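Side-chain contacts in cycloalternan-forming enzyme (Listeria monocytogenes serovar 1/2a, PDB 5F7U), which belongs to glycosyl hydrolase family 31 and joins a TIM-barrel domain to several beta-rich domains, among them a family 6 carbohydrate-binding module: residues Y272-D277 against T281-L286; V776-E781 against A1037-V1042; A414-K419 against E423-D428; P803-D808 against Q814-D819; S955-A958 against G964-A967. The protein carries 1 engineered substitution. One frame throughout, in Å; residues are numbered along the deposited sequence.

Interaction 1: Y272-D277 against T281-L286; sequences YNEYQD and TERTYL. With GLC (alpha-D-glucopyranose), chain F.
With chi1 at -175°, Glu-274 swings CG away from its own backbone N, and a bend at chi2 (65°) turns the carboxylate toward Arg-283, whose chain runs out extended from CG to NE. Arg-283 NH1 meets Glu-274 OE1 at 3.0 Å in a salt bridge that is far from flat: the two planar groups stand 87° apart, and the nitrogen comes from above the carboxylate plane. The same NH1 lies 3.6 Å from CE2 of Tyr-272, whose ring runs alongside the arginine; the cation-pi attraction is long and at most weak. Arginine suits the place because its length serves an acid and also reaches Tyr-18, another aromatic partner. Asp-277 O is gripped twice by Thr-281, through its backbone N at 3.0 Å and its OG1 at 2.9 Å, while the methyl CG2 packs against the aspartate carboxylate. Farther along, Tyr-272 N bonds to Thr-284 O at 2.8 Å. Tyr-285 lays its ring beside this backbone, with its OH held by Gln-278 and by Asp-602 N. The short helix 278-281 ends in a Schellman motif at Glu-282, and the loop ahead of it presents Asn-273 and Tyr-275 to the glycan pocket.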
# COMPACT_ATOMS: atom_id res chain seq x y z
N TYR A 272 -13.24 2.24 -9.55
CA TYR A 272 -14.27 3.26 -9.55
C TYR A 272 -13.71 4.56 -9.00
O TYR A 272 -12.88 4.54 -8.09
CB TYR A 272 -15.50 2.80 -8.75
CG TYR A 272 -16.74 3.60 -9.03
CD1 TYR A 272 -17.58 3.29 -10.12
CD2 TYR A 272 -17.07 4.66 -8.21
CE1 TYR A 272 -18.73 4.05 -10.36
CE2 TYR A 272 -18.19 5.43 -8.44
CZ TYR A 272 -19.02 5.12 -9.50
OH TYR A 272 -20.12 5.94 -9.65
N ASN A 273 -14.14 5.67 -9.60
CA ASN A 273 -13.78 7.00 -9.09
C ASN A 273 -14.85 7.49 -8.09
O ASN A 273 -15.86 8.08 -8.50
CB ASN A 273 -13.56 7.99 -10.26
CG ASN A 273 -13.37 9.43 -9.77
OD1 ASN A 273 -13.05 9.64 -8.61
ND2 ASN A 273 -13.58 10.41 -10.64
N GLU A 274 -14.62 7.22 -6.79
CA GLU A 274 -15.55 7.62 -5.72
C GLU A 274 -14.92 8.73 -4.90
O GLU A 274 -13.92 8.51 -4.22
CB GLU A 274 -15.91 6.44 -4.79
CG GLU A 274 -16.97 6.78 -3.72
CD GLU A 274 -18.34 7.13 -4.32
OE1 GLU A 274 -18.62 6.72 -5.47
OE2 GLU A 274 -19.13 7.84 -3.67
N TYR A 275 -15.51 9.92 -4.98
CA TYR A 275 -14.95 11.11 -4.32
C TYR A 275 -15.31 11.13 -2.83
O TYR A 275 -16.49 11.07 -2.48
CB TYR A 275 -15.53 12.32 -5.06
CG TYR A 275 -15.11 13.68 -4.56
CD1 TYR A 275 -13.83 14.19 -4.83
CD2 TYR A 275 -16.02 14.49 -3.88
CE1 TYR A 275 -13.46 15.46 -4.38
CE2 TYR A 275 -15.67 15.76 -3.44
CZ TYR A 275 -14.39 16.24 -3.70
OH TYR A 275 -14.03 17.51 -3.25
N GLN A 276 -14.29 11.20 -1.96
CA GLN A 276 -14.45 11.44 -0.50
C GLN A 276 -15.04 10.32 0.37
O GLN A 276 -14.67 10.22 1.54
CB GLN A 276 -15.25 12.73 -0.22
CG GLN A 276 -14.55 14.02 -0.61
CD GLN A 276 -15.37 15.28 -0.25
OE1 GLN A 276 -14.95 16.41 -0.50
NE2 GLN A 276 -16.53 15.09 0.34
N ASP A 277 -15.98 9.54 -0.15
CA ASP A 277 -16.65 8.56 0.72
C ASP A 277 -16.34 7.10 0.33
O ASP A 277 -17.21 6.22 0.34
CB ASP A 277 -18.17 8.83 0.82
CG ASP A 277 -18.88 8.66 -0.51
OD1 ASP A 277 -18.19 8.53 -1.54
OD2 ASP A 277 -20.14 8.65 -0.53
N THR A 281 -18.86 3.79 1.13
CA THR A 281 -19.40 3.10 -0.05
C THR A 281 -18.64 1.80 -0.37
O THR A 281 -19.10 1.02 -1.20
CB THR A 281 -19.36 3.99 -1.32
OG1 THR A 281 -18.00 4.29 -1.64
CG2 THR A 281 -20.12 5.29 -1.12
N GLU A 282 -17.49 1.59 0.28
CA GLU A 282 -16.65 0.39 0.07
C GLU A 282 -16.19 0.33 -1.38
O GLU A 282 -16.15 -0.74 -2.00
CB GLU A 282 -17.39 -0.90 0.52
CG GLU A 282 -18.05 -0.72 1.88
CD GLU A 282 -18.58 -2.00 2.50
OE1 GLU A 282 -18.66 -3.04 1.83
OE2 GLU A 282 -18.94 -1.93 3.69
N ARG A 283 -15.85 1.50 -1.93
CA ARG A 283 -15.37 1.58 -3.32
C ARG A 283 -13.88 1.91 -3.35
O ARG A 283 -13.30 2.27 -2.31
CB ARG A 283 -16.19 2.59 -4.12
CG ARG A 283 -17.65 2.15 -4.22
CD ARG A 283 -18.51 3.20 -4.87
NE ARG A 283 -19.91 2.82 -4.77
CZ ARG A 283 -20.92 3.50 -5.29
NH1 ARG A 283 -20.69 4.65 -5.97
NH2 ARG A 283 -22.17 3.05 -5.12
N THR A 284 -13.26 1.77 -4.52
CA THR A 284 -11.84 2.02 -4.68
C THR A 284 -11.44 2.28 -6.12
O THR A 284 -12.08 1.77 -7.06
CB THR A 284 -10.96 0.89 -4.11
OG1 THR A 284 -9.58 1.27 -4.21
CG2 THR A 284 -11.19 -0.47 -4.85
N TYR A 285 -10.36 3.05 -6.26
CA TYR A 285 -9.76 3.33 -7.55
C TYR A 285 -8.87 2.19 -8.01
O TYR A 285 -8.52 2.11 -9.19
CB TYR A 285 -8.83 4.54 -7.43
CG TYR A 285 -9.40 5.77 -6.77
CD1 TYR A 285 -10.13 6.71 -7.51
CD2 TYR A 285 -9.14 6.02 -5.40
CE1 TYR A 285 -10.61 7.87 -6.91
CE2 TYR A 285 -9.62 7.18 -4.79
CZ TYR A 285 -10.36 8.08 -5.56
OH TYR A 285 -10.80 9.20 -4.96
N LEU A 286 -8.45 1.34 -7.08
CA LEU A 286 -7.37 0.38 -7.36
C LEU A 286 -7.80 -0.95 -6.76
O LEU A 286 -7.73 -1.15 -5.55
CB LEU A 286 -6.05 0.91 -6.76
CG LEU A 286 -4.73 0.36 -7.33
CD1 LEU A 286 -3.58 1.10 -6.64
CD2 LEU A 286 -4.60 -1.14 -7.12
C1 GLC F . -13.94 15.38 -9.29
C2 GLC F . -13.18 14.32 -10.09
C3 GLC F . -11.84 13.97 -9.44
C4 GLC F . -10.96 15.23 -9.29
C5 GLC F . -11.79 16.27 -8.51
C6 GLC F . -11.09 17.62 -8.36
O1 GLC F . -14.43 14.83 -8.07
O2 GLC F . -13.98 13.14 -10.18
O3 GLC F . -11.19 12.96 -10.20
O4 GLC F . -9.74 14.95 -8.56
O5 GLC F . -13.11 16.53 -9.03
O6 GLC F . -10.66 17.64 -7.00

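Interaction 2: V776-E781 against A1037-V1042; sequences VHPGGE and AGNNQV. With GLC (alpha-D-glucopyranose), chain B.
A contact between two domains, this one sets Pro-778 and Glu-781 of the family 31 C-terminal domain against Asn-1039 of segment 1037-1042 in the family 6 carbohydrate-binding module. On the first side, beyond Pro-778, the chain makes a G1 beta bulge, in which Gly-780 and Glu-781 both face Leu-763. Gly-780 takes a phi of 95°, natural for a residue without a side chain. Pro-778 offers a rigid apolar surface: its CB is 3.6 Å from Asn-1039 CG, and its CG lies 3.7 Å from Asn-1039 OD1. Asp-979 and Asp-981 of strand 975-981 also touch the proline. With chi1 at -173°, Asn-1039 carries its amide across to the bulge. There ND2 lies 2.7 Å from Glu-781 OE2, the two side chains crossing at about a right angle; the glutamate has a second conformer, so this approach remains doubtful. Asn-1039 ND2 also makes a weak hydrogen bond to Asp-979. Next to the proline, on the side turned away from the module strand, His-777 serves a glycan pocket: its NE2 donates a nearly straight hydrogen bond of 2.7 Å to O6 of alpha-D-glucopyranose.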
# COMPACT_ATOMS: atom_id res chain seq x y z
N VAL A 776 13.47 1.03 26.46
CA VAL A 776 13.44 -0.37 26.07
C VAL A 776 12.04 -0.95 26.36
O VAL A 776 11.51 -0.75 27.45
CB VAL A 776 14.53 -1.18 26.79
CG1 VAL A 776 14.47 -2.63 26.37
CG2 VAL A 776 15.91 -0.60 26.47
N HIS A 777 11.48 -1.69 25.41
CA HIS A 777 10.15 -2.27 25.59
C HIS A 777 10.13 -3.74 25.17
O HIS A 777 10.07 -4.04 23.97
CB HIS A 777 9.10 -1.48 24.81
CG HIS A 777 9.06 -0.03 25.17
ND1 HIS A 777 8.32 0.45 26.23
CD2 HIS A 777 9.70 1.04 24.63
CE1 HIS A 777 8.50 1.76 26.32
NE2 HIS A 777 9.33 2.14 25.36
N PRO A 778 10.17 -4.67 26.15
CA PRO A 778 9.92 -6.09 25.87
C PRO A 778 8.60 -6.32 25.13
O PRO A 778 7.58 -5.73 25.50
CB PRO A 778 9.88 -6.73 27.26
CG PRO A 778 10.75 -5.85 28.09
CD PRO A 778 10.58 -4.45 27.54
N GLY A 779 8.63 -7.18 24.12
CA GLY A 779 7.44 -7.49 23.33
C GLY A 779 6.47 -8.43 23.99
O GLY A 779 6.71 -8.92 25.11
N GLY A 780 5.36 -8.68 23.30
CA GLY A 780 4.35 -9.65 23.77
C GLY A 780 3.18 -9.08 24.57
O GLY A 780 2.52 -9.83 25.31
N GLU A 781 2.94 -7.77 24.45
CA GLU A 781 1.84 -7.08 25.14
C GLU A 781 1.55 -5.76 24.44
O GLU A 781 2.34 -5.32 23.61
CB GLU A 781 2.18 -6.81 26.61
CG GLU A 781 3.35 -5.87 26.85
CD GLU A 781 3.64 -5.68 28.33
OE1 GLU A 781 2.70 -5.83 29.13
OE2 GLU A 781 4.81 -5.40 28.71
N ALA A 1037 12.45 -16.22 30.02
CA ALA A 1037 12.05 -15.73 28.69
C ALA A 1037 10.89 -14.72 28.74
O ALA A 1037 10.01 -14.80 29.62
CB ALA A 1037 11.68 -16.90 27.79
N GLY A 1038 10.91 -13.79 27.81
CA GLY A 1038 9.86 -12.79 27.67
C GLY A 1038 10.12 -11.60 28.58
O GLY A 1038 11.26 -11.33 28.98
N ASN A 1039 9.03 -10.93 28.91
CA ASN A 1039 9.07 -9.75 29.73
C ASN A 1039 9.17 -10.16 31.21
O ASN A 1039 8.30 -10.89 31.73
CB ASN A 1039 7.81 -8.93 29.44
CG ASN A 1039 7.81 -7.59 30.11
OD1 ASN A 1039 8.70 -7.26 30.88
ND2 ASN A 1039 6.79 -6.79 29.81
N ASN A 1040 10.22 -9.71 31.89
CA ASN A 1040 10.36 -9.97 33.32
C ASN A 1040 9.89 -8.75 34.08
O ASN A 1040 10.32 -7.62 33.78
CB ASN A 1040 11.82 -10.27 33.69
CG ASN A 1040 12.29 -11.60 33.13
OD1 ASN A 1040 12.22 -12.61 33.82
ND2 ASN A 1040 12.77 -11.62 31.88
N GLN A 1041 9.01 -8.95 35.05
CA GLN A 1041 8.49 -7.85 35.85
C GLN A 1041 9.47 -7.61 36.98
O GLN A 1041 9.64 -8.48 37.83
CB GLN A 1041 7.10 -8.19 36.42
CG GLN A 1041 6.54 -7.10 37.33
CD GLN A 1041 5.21 -7.45 37.99
OE1 GLN A 1041 5.06 -8.51 38.62
NE2 GLN A 1041 4.24 -6.54 37.88
N VAL A 1042 10.11 -6.44 36.98
CA VAL A 1042 11.10 -6.10 38.02
C VAL A 1042 10.61 -4.86 38.76
O VAL A 1042 10.59 -3.77 38.19
CB VAL A 1042 12.52 -5.91 37.43
CG1 VAL A 1042 13.53 -5.52 38.51
CG2 VAL A 1042 12.97 -7.18 36.71
C1 GLC B . 8.27 8.58 26.03
C2 GLC B . 6.80 8.16 26.07
C3 GLC B . 6.64 7.00 27.06
C4 GLC B . 7.62 5.86 26.74
C5 GLC B . 9.06 6.41 26.76
C6 GLC B . 10.15 5.39 26.43
O2 GLC B . 6.00 9.28 26.47
O3 GLC B . 5.28 6.55 27.08
O4 GLC B . 7.49 4.79 27.68
O5 GLC B . 9.13 7.45 25.78
O6 GLC B . 9.88 4.80 25.16

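Interaction 3: A414-K419 against E423-D428; sequences ATYTAK and EAFSYD. With GLC (alpha-D-glucopyranose), chain C.
Lys-419 leaves its backbone with CB already 4.1 Å from Phe-425 CZ, and CG follows at 3.8 Å from the same atom. CD then settles over the middle of the Phe-425 ring, 3.8 Å from its centroid and 11° off the normal, a CH-pi contact. Next, CE passes 3.5 Å from Ala-424 O. A final turn at chi4 (-58°) sets NZ 4.8 Å from Glu-423 OE1, near an opposite charge but not in contact with it. A lysine suits this course: a long aliphatic chain can run along the ring, with CD over its face, and still carry the charged end beyond it. At the ring's edge, Phe-425 CE2 lies 3.5 Å from Thr-417 O. Tyr-416 meets Phe-425 obliquely, offers a ring face to alpha-D-glucopyranose, and shares a 2.8 Å hydrogen bond between its OH and the sugar O6. Phe-425 also stacks on Phe-430 and, with Tyr-416, touches Gln-470 of helix 469-481; the whole loop runs between strand 396-399 and helix 439-448 of the TIM-barrel domain.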
# COMPACT_ATOMS: atom_id res chain seq x y z
N ALA A 414 -0.24 29.87 -23.95
CA ALA A 414 0.70 29.76 -25.09
C ALA A 414 -0.05 29.96 -26.40
O ALA A 414 -1.16 29.47 -26.58
CB ALA A 414 1.42 28.41 -25.09
N THR A 415 0.57 30.70 -27.31
CA THR A 415 0.00 30.89 -28.65
C THR A 415 0.89 30.17 -29.66
O THR A 415 2.06 29.90 -29.37
CB THR A 415 -0.19 32.37 -29.00
OG1 THR A 415 1.06 33.08 -28.90
CG2 THR A 415 -1.22 33.02 -28.07
N TYR A 416 0.32 29.84 -30.82
CA TYR A 416 0.94 28.96 -31.83
C TYR A 416 0.04 28.88 -33.07
O TYR A 416 -1.16 29.19 -32.99
CB TYR A 416 1.13 27.53 -31.26
CG TYR A 416 -0.16 26.96 -30.68
CD1 TYR A 416 -1.06 26.26 -31.50
CD2 TYR A 416 -0.49 27.14 -29.33
CE1 TYR A 416 -2.25 25.76 -30.99
CE2 TYR A 416 -1.68 26.64 -28.81
CZ TYR A 416 -2.55 25.95 -29.64
OH TYR A 416 -3.71 25.45 -29.12
N THR A 417 0.60 28.43 -34.19
CA THR A 417 -0.21 28.07 -35.34
C THR A 417 -0.69 26.64 -35.10
O THR A 417 0.12 25.72 -34.90
CB THR A 417 0.58 28.21 -36.64
OG1 THR A 417 1.00 29.57 -36.78
CG2 THR A 417 -0.27 27.81 -37.87
N ALA A 418 -2.02 26.46 -35.10
CA ALA A 418 -2.61 25.14 -34.86
C ALA A 418 -2.14 24.14 -35.92
O ALA A 418 -1.90 24.51 -37.08
CB ALA A 418 -4.12 25.22 -34.83
N LYS A 419 -2.00 22.89 -35.51
CA LYS A 419 -1.55 21.83 -36.41
C LYS A 419 -2.67 20.84 -36.66
O LYS A 419 -3.38 20.44 -35.74
CB LYS A 419 -0.31 21.13 -35.86
CG LYS A 419 0.94 21.99 -35.81
CD LYS A 419 2.11 21.20 -35.23
CE LYS A 419 3.44 21.94 -35.38
NZ LYS A 419 3.76 22.26 -36.78
N GLU A 423 -0.30 16.22 -35.81
CA GLU A 423 1.13 16.51 -35.88
C GLU A 423 1.59 17.07 -34.53
O GLU A 423 0.84 17.80 -33.87
CB GLU A 423 1.44 17.49 -37.03
CG GLU A 423 1.32 16.87 -38.43
CD GLU A 423 1.11 17.88 -39.56
OE1 GLU A 423 1.30 19.11 -39.36
OE2 GLU A 423 0.75 17.44 -40.68
N ALA A 424 2.79 16.70 -34.12
CA ALA A 424 3.31 17.09 -32.81
C ALA A 424 3.97 18.46 -32.86
O ALA A 424 4.48 18.88 -33.92
CB ALA A 424 4.29 16.05 -32.29
N PHE A 425 3.92 19.17 -31.73
CA PHE A 425 4.63 20.43 -31.54
C PHE A 425 6.03 20.20 -30.97
O PHE A 425 6.29 19.18 -30.29
CB PHE A 425 3.86 21.36 -30.59
CG PHE A 425 2.57 21.87 -31.14
CD1 PHE A 425 1.38 21.15 -30.98
CD2 PHE A 425 2.53 23.09 -31.81
CE1 PHE A 425 0.19 21.63 -31.51
CE2 PHE A 425 1.32 23.58 -32.34
CZ PHE A 425 0.15 22.84 -32.19
N SER A 426 6.93 21.14 -31.25
CA SER A 426 8.21 21.28 -30.56
C SER A 426 8.09 22.54 -29.71
O SER A 426 7.09 23.28 -29.84
CB SER A 426 9.35 21.41 -31.58
OG SER A 426 9.39 20.29 -32.44
N TYR A 427 9.08 22.77 -28.83
CA TYR A 427 9.10 23.97 -27.97
C TYR A 427 9.09 25.31 -28.75
O TYR A 427 8.38 26.25 -28.36
CB TYR A 427 10.33 23.94 -27.06
CG TYR A 427 10.30 24.92 -25.91
CD1 TYR A 427 9.53 24.67 -24.78
CD2 TYR A 427 11.06 26.11 -25.94
CE1 TYR A 427 9.51 25.55 -23.71
CE2 TYR A 427 11.03 27.01 -24.88
CZ TYR A 427 10.27 26.71 -23.75
OH TYR A 427 10.21 27.58 -22.68
N ASP A 428 9.85 25.34 -29.84
CA ASP A 428 9.98 26.51 -30.73
C ASP A 428 8.70 26.92 -31.44
O ASP A 428 8.62 28.03 -31.97
CB ASP A 428 11.07 26.27 -31.79
CG ASP A 428 12.47 26.22 -31.20
OD1 ASP A 428 12.64 26.55 -30.01
OD2 ASP A 428 13.40 25.84 -31.95
C1 GLC C . -4.03 29.34 -29.36
C2 GLC C . -3.49 29.57 -30.78
C3 GLC C . -4.62 29.73 -31.79
C4 GLC C . -5.61 28.57 -31.71
C5 GLC C . -6.10 28.36 -30.27
C6 GLC C . -6.92 27.08 -30.14
O2 GLC C . -2.65 30.73 -30.80
O3 GLC C . -4.08 29.79 -33.12
O4 GLC C . -6.73 28.82 -32.56
O5 GLC C . -4.98 28.26 -29.36
O6 GLC C . -6.10 25.95 -30.49

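Interaction 4: P803-D808 against Q814-D819; sequences PMNMTD and QNVGND. With MG (magnesium ion), chain I.
The magnesium-binding loop after edge strand 801-806 folds back on that strand here, with Val-816 and Thr-807 meeting at the middle of the contact. An Asx turn shapes the loop: Asn-815 OD1 accepts from Gly-817 N at 2.9 Å, and Gly-817, at a positive phi of 80°, carries the chain on toward the metal. Val-816 is the apolar wedge. Its branched end suits the spot, since CG1 presses on Asn-805 O at 3.3 Å while CG2 lies 3.6 Å from Asn-805 ND2; Met-699 and Asn-700 of helix 687-700 also touch it. Thr-807 turns its methyl CG2 to Asn-815 O and to Val-816 CG1. Its OG1 accepts from Gly-809 N, and Gln-814 OE1, itself bonded to Gln-811 N, comes close to the same hydroxyl. Water 2 bridges the segments more clearly, accepting from Thr-807 N and donating to Gln-814 OE1 at 3.0 Å. With chi1 at -176°, Asn-805 reaches toward the magnesium as a second-shell residue: its OD1 is held by Asp-824 N, which fixes the rotation of the amide, and its ND2 gives a 2.8 Å bond to water 1. That water binds the ion, as does water 3, which donates to Gly-817 O. Ser-822, farther along the loop, belongs to the same site, and Asp-819 binds through its backbone O, 2.2 Å from the magnesium.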
# COMPACT_ATOMS: atom_id res chain seq x y z
N PRO A 803 20.72 2.19 8.38
CA PRO A 803 21.59 3.23 7.79
C PRO A 803 20.92 4.59 7.83
O PRO A 803 19.70 4.70 7.61
CB PRO A 803 21.77 2.79 6.35
CG PRO A 803 20.55 1.97 6.05
CD PRO A 803 20.10 1.34 7.35
N MET A 804 21.71 5.61 8.13
CA MET A 804 21.20 6.96 8.31
C MET A 804 22.16 7.99 7.72
O MET A 804 23.36 7.74 7.63
CB MET A 804 20.95 7.27 9.78
CG MET A 804 20.05 6.29 10.52
SD MET A 804 19.83 6.76 12.24
CE MET A 804 21.48 6.64 12.89
N ASN A 805 21.62 9.13 7.33
CA ASN A 805 22.41 10.25 6.86
C ASN A 805 22.25 11.36 7.89
O ASN A 805 21.18 11.96 7.98
CB ASN A 805 21.93 10.71 5.48
CG ASN A 805 22.80 11.80 4.90
OD1 ASN A 805 23.95 11.95 5.28
ND2 ASN A 805 22.24 12.58 3.97
N MET A 806 23.30 11.60 8.68
CA MET A 806 23.24 12.51 9.85
C MET A 806 24.11 13.74 9.67
O MET A 806 25.08 13.72 8.91
CB MET A 806 23.69 11.78 11.13
CG MET A 806 22.91 10.51 11.45
SD MET A 806 21.17 10.77 11.80
CE MET A 806 21.14 10.54 13.57
N THR A 807 23.77 14.81 10.39
CA THR A 807 24.64 15.99 10.48
C THR A 807 25.72 15.73 11.54
O THR A 807 25.70 14.68 12.20
CB THR A 807 23.86 17.24 10.94
OG1 THR A 807 23.46 17.07 12.30
CG2 THR A 807 22.64 17.48 10.05
N ASP A 808 26.63 16.68 11.73
CA ASP A 808 27.57 16.59 12.85
C ASP A 808 26.91 16.60 14.24
O ASP A 808 27.58 16.37 15.25
CB ASP A 808 28.59 17.73 12.78
CG ASP A 808 29.67 17.49 11.74
OD1 ASP A 808 29.66 16.44 11.07
OD2 ASP A 808 30.54 18.37 11.59
N GLN A 814 17.60 16.36 12.42
CA GLN A 814 18.51 17.45 12.06
C GLN A 814 18.72 17.46 10.55
O GLN A 814 18.99 16.41 9.95
CB GLN A 814 19.84 17.32 12.82
CG GLN A 814 19.61 17.37 14.32
CD GLN A 814 20.87 17.21 15.13
OE1 GLN A 814 21.74 16.39 14.81
NE2 GLN A 814 20.98 18.00 16.19
N ASN A 815 18.59 18.64 9.95
CA ASN A 815 18.49 18.83 8.50
C ASN A 815 19.79 18.50 7.75
O ASN A 815 20.80 19.18 7.92
CB ASN A 815 18.08 20.28 8.23
CG ASN A 815 17.72 20.54 6.77
OD1 ASN A 815 17.62 19.63 5.96
ND2 ASN A 815 17.51 21.81 6.45
N VAL A 816 19.74 17.45 6.93
CA VAL A 816 20.86 17.10 6.03
C VAL A 816 20.68 17.60 4.59
O VAL A 816 21.51 17.33 3.71
CB VAL A 816 21.15 15.57 6.03
CG1 VAL A 816 21.71 15.15 7.37
CG2 VAL A 816 19.92 14.75 5.65
N GLY A 817 19.58 18.29 4.33
CA GLY A 817 19.34 18.90 3.02
C GLY A 817 18.83 17.85 2.05
O GLY A 817 18.48 16.74 2.45
N ASN A 818 18.79 18.20 0.78
CA ASN A 818 18.25 17.31 -0.24
C ASN A 818 19.23 16.98 -1.37
O ASN A 818 18.81 16.60 -2.45
CB ASN A 818 16.91 17.85 -0.81
CG ASN A 818 17.06 19.16 -1.57
OD1 ASN A 818 18.17 19.70 -1.72
ND2 ASN A 818 15.95 19.69 -2.05
N ASP A 819 20.54 17.13 -1.12
CA ASP A 819 21.51 16.80 -2.17
C ASP A 819 21.72 15.30 -2.10
O ASP A 819 22.41 14.81 -1.22
CB ASP A 819 22.84 17.58 -2.05
CG ASP A 819 23.94 17.06 -3.02
OD1 ASP A 819 23.63 16.38 -4.03
OD2 ASP A 819 25.13 17.37 -2.77
MG MG I . 22.27 13.98 0.79
O HOH W 1 23.39 14.70 2.55
O HOH W 2 21.96 14.40 12.59
O HOH W 3 19.96 14.25 1.53
O HOH W 4 21.91 11.63 0.05

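Interaction 5: S955-A958 against G964-A967; sequences SDHA and GFVA. With MG (magnesium ion), chain G; GLC (alpha-D-glucopyranose), chain D.
Ser-955 and Gly-964 bring their CA atoms to 4.5 Å where strand 965-968 begins beside strand 953-954, with Phe-965 in backbone hydrogen bonding to Ala-954; with no side chain on Gly-964 to crowd Ser-955 CB, the pass is easily made. Phe-965 fills the bend of the facing loop. Its chi1 of 51° places the ring between its own backbone N and carbonyl carbon, from where CE2 reaches Ser-955 CA at 3.7 Å. The far end of the ring meets an acid: Asp-956 OD1 lies 3.3 Å from Phe-965 CZ at the ring edge, with carboxylate and ring planes only 26° apart. Such an approach is consistent with a weak attraction between the carboxylate oxygen and the ring's hydrogen rim. His-957 O, 3.6 Å from Phe-965 CE2, is buried by the aromatic group and finds no polar partner in the model, while Trp-1026 packs edge-to-face with Phe-965. His-957 CD2, at the imidazole edge, lies 4.1 Å from Phe-965 CZ. The ND1 of His-957 is bonded to Asp-1024, which steadies the ring, and its NE2 shares a 2.8 Å hydrogen bond with O2 of alpha-D-glucopyranose, a sugar also bound by Asn-1055. Gly-964 O lies 2.2 Å from magnesium, whose site also includes Glu-942, Glu-944, Thr-961 and Asp-1057. Phe-965 thus packs loop 955-958 on strand 965-968 of this family 6 carbohydrate-binding module, with the magnesium site at Gly-964 and the sugar pocket at His-957.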
# COMPACT_ATOMS: atom_id res chain seq x y z
N SER A 955 16.73 15.85 37.46
CA SER A 955 17.98 15.89 36.70
C SER A 955 18.95 16.92 37.28
O SER A 955 19.81 17.44 36.56
CB SER A 955 17.69 16.17 35.22
OG SER A 955 16.96 17.38 35.05
N ASP A 956 18.82 17.17 38.58
CA ASP A 956 19.57 18.24 39.27
C ASP A 956 20.88 17.79 39.94
O ASP A 956 21.46 18.54 40.76
CB ASP A 956 18.65 18.98 40.26
CG ASP A 956 18.15 18.08 41.40
OD1 ASP A 956 18.12 16.83 41.27
OD2 ASP A 956 17.78 18.65 42.45
N HIS A 957 21.32 16.58 39.61
CA HIS A 957 22.66 16.10 39.95
C HIS A 957 23.26 15.44 38.72
O HIS A 957 22.71 14.46 38.20
CB HIS A 957 22.62 15.14 41.13
CG HIS A 957 22.09 15.76 42.38
ND1 HIS A 957 22.84 16.63 43.15
CD2 HIS A 957 20.89 15.65 42.99
CE1 HIS A 957 22.11 17.03 44.18
NE2 HIS A 957 20.93 16.45 44.11
N ALA A 958 24.38 16.01 38.25
CA ALA A 958 25.09 15.56 37.05
C ALA A 958 25.56 14.10 37.10
O ALA A 958 25.80 13.56 38.19
CB ALA A 958 26.29 16.47 36.80
N GLY A 964 17.61 11.61 33.13
CA GLY A 964 17.65 11.91 34.57
C GLY A 964 17.63 10.65 35.43
O GLY A 964 18.29 9.64 35.11
N PHE A 965 16.86 10.75 36.52
CA PHE A 965 16.78 9.72 37.56
C PHE A 965 15.46 9.87 38.32
O PHE A 965 14.83 10.93 38.27
CB PHE A 965 17.98 9.81 38.52
CG PHE A 965 18.23 11.20 39.07
CD1 PHE A 965 17.54 11.66 40.19
CD2 PHE A 965 19.19 12.04 38.48
CE1 PHE A 965 17.79 12.92 40.71
CE2 PHE A 965 19.44 13.31 38.99
CZ PHE A 965 18.74 13.75 40.11
N VAL A 966 15.09 8.83 39.04
CA VAL A 966 13.95 8.86 39.96
C VAL A 966 14.47 9.42 41.30
O VAL A 966 15.47 8.93 41.82
CB VAL A 966 13.34 7.45 40.11
CG1 VAL A 966 12.35 7.39 41.26
CG2 VAL A 966 12.65 7.06 38.82
N ALA A 967 13.81 10.46 41.82
CA ALA A 967 14.34 11.21 42.98
C ALA A 967 13.73 10.83 44.34
O ALA A 967 12.49 10.79 44.48
CB ALA A 967 14.19 12.71 42.75
MG MG G . 18.68 7.68 34.17
C1 GLC D . 18.62 15.91 48.48
C2 GLC D . 19.08 15.68 47.03
C3 GLC D . 17.98 14.99 46.20
C4 GLC D . 17.48 13.71 46.88
C5 GLC D . 17.00 14.08 48.29
C6 GLC D . 16.47 12.89 49.07
O1 GLC D . 17.67 16.99 48.57
O2 GLC D . 19.43 16.91 46.40
O3 GLC D . 18.48 14.73 44.89
O4 GLC D . 16.41 13.13 46.11
O5 GLC D . 18.08 14.69 49.03
O6 GLC D . 16.03 13.40 50.33

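Overall arrangement
All five contacts are partly buried, but they differ in depth and chemistry. Interaction 1 lies nearest the centre of the chain, about 16 Å away, and is the most polar across its segments, with a salt bridge and several hydrogen bonds. Interactions 3 and 5 are peripheral, about 73 Å apart between centres, and both pack a phenylalanine beside a residue that holds a sugar; the former adds lysine methylenes, the latter a carboxylate. Interaction 4 relies on waters and a valine. Interaction 2 alone joins parts distant in sequence, and interactions 4 and 5 are nested within its loop. Magnesium serves interactions 4 and 5, in each through a backbone oxygen.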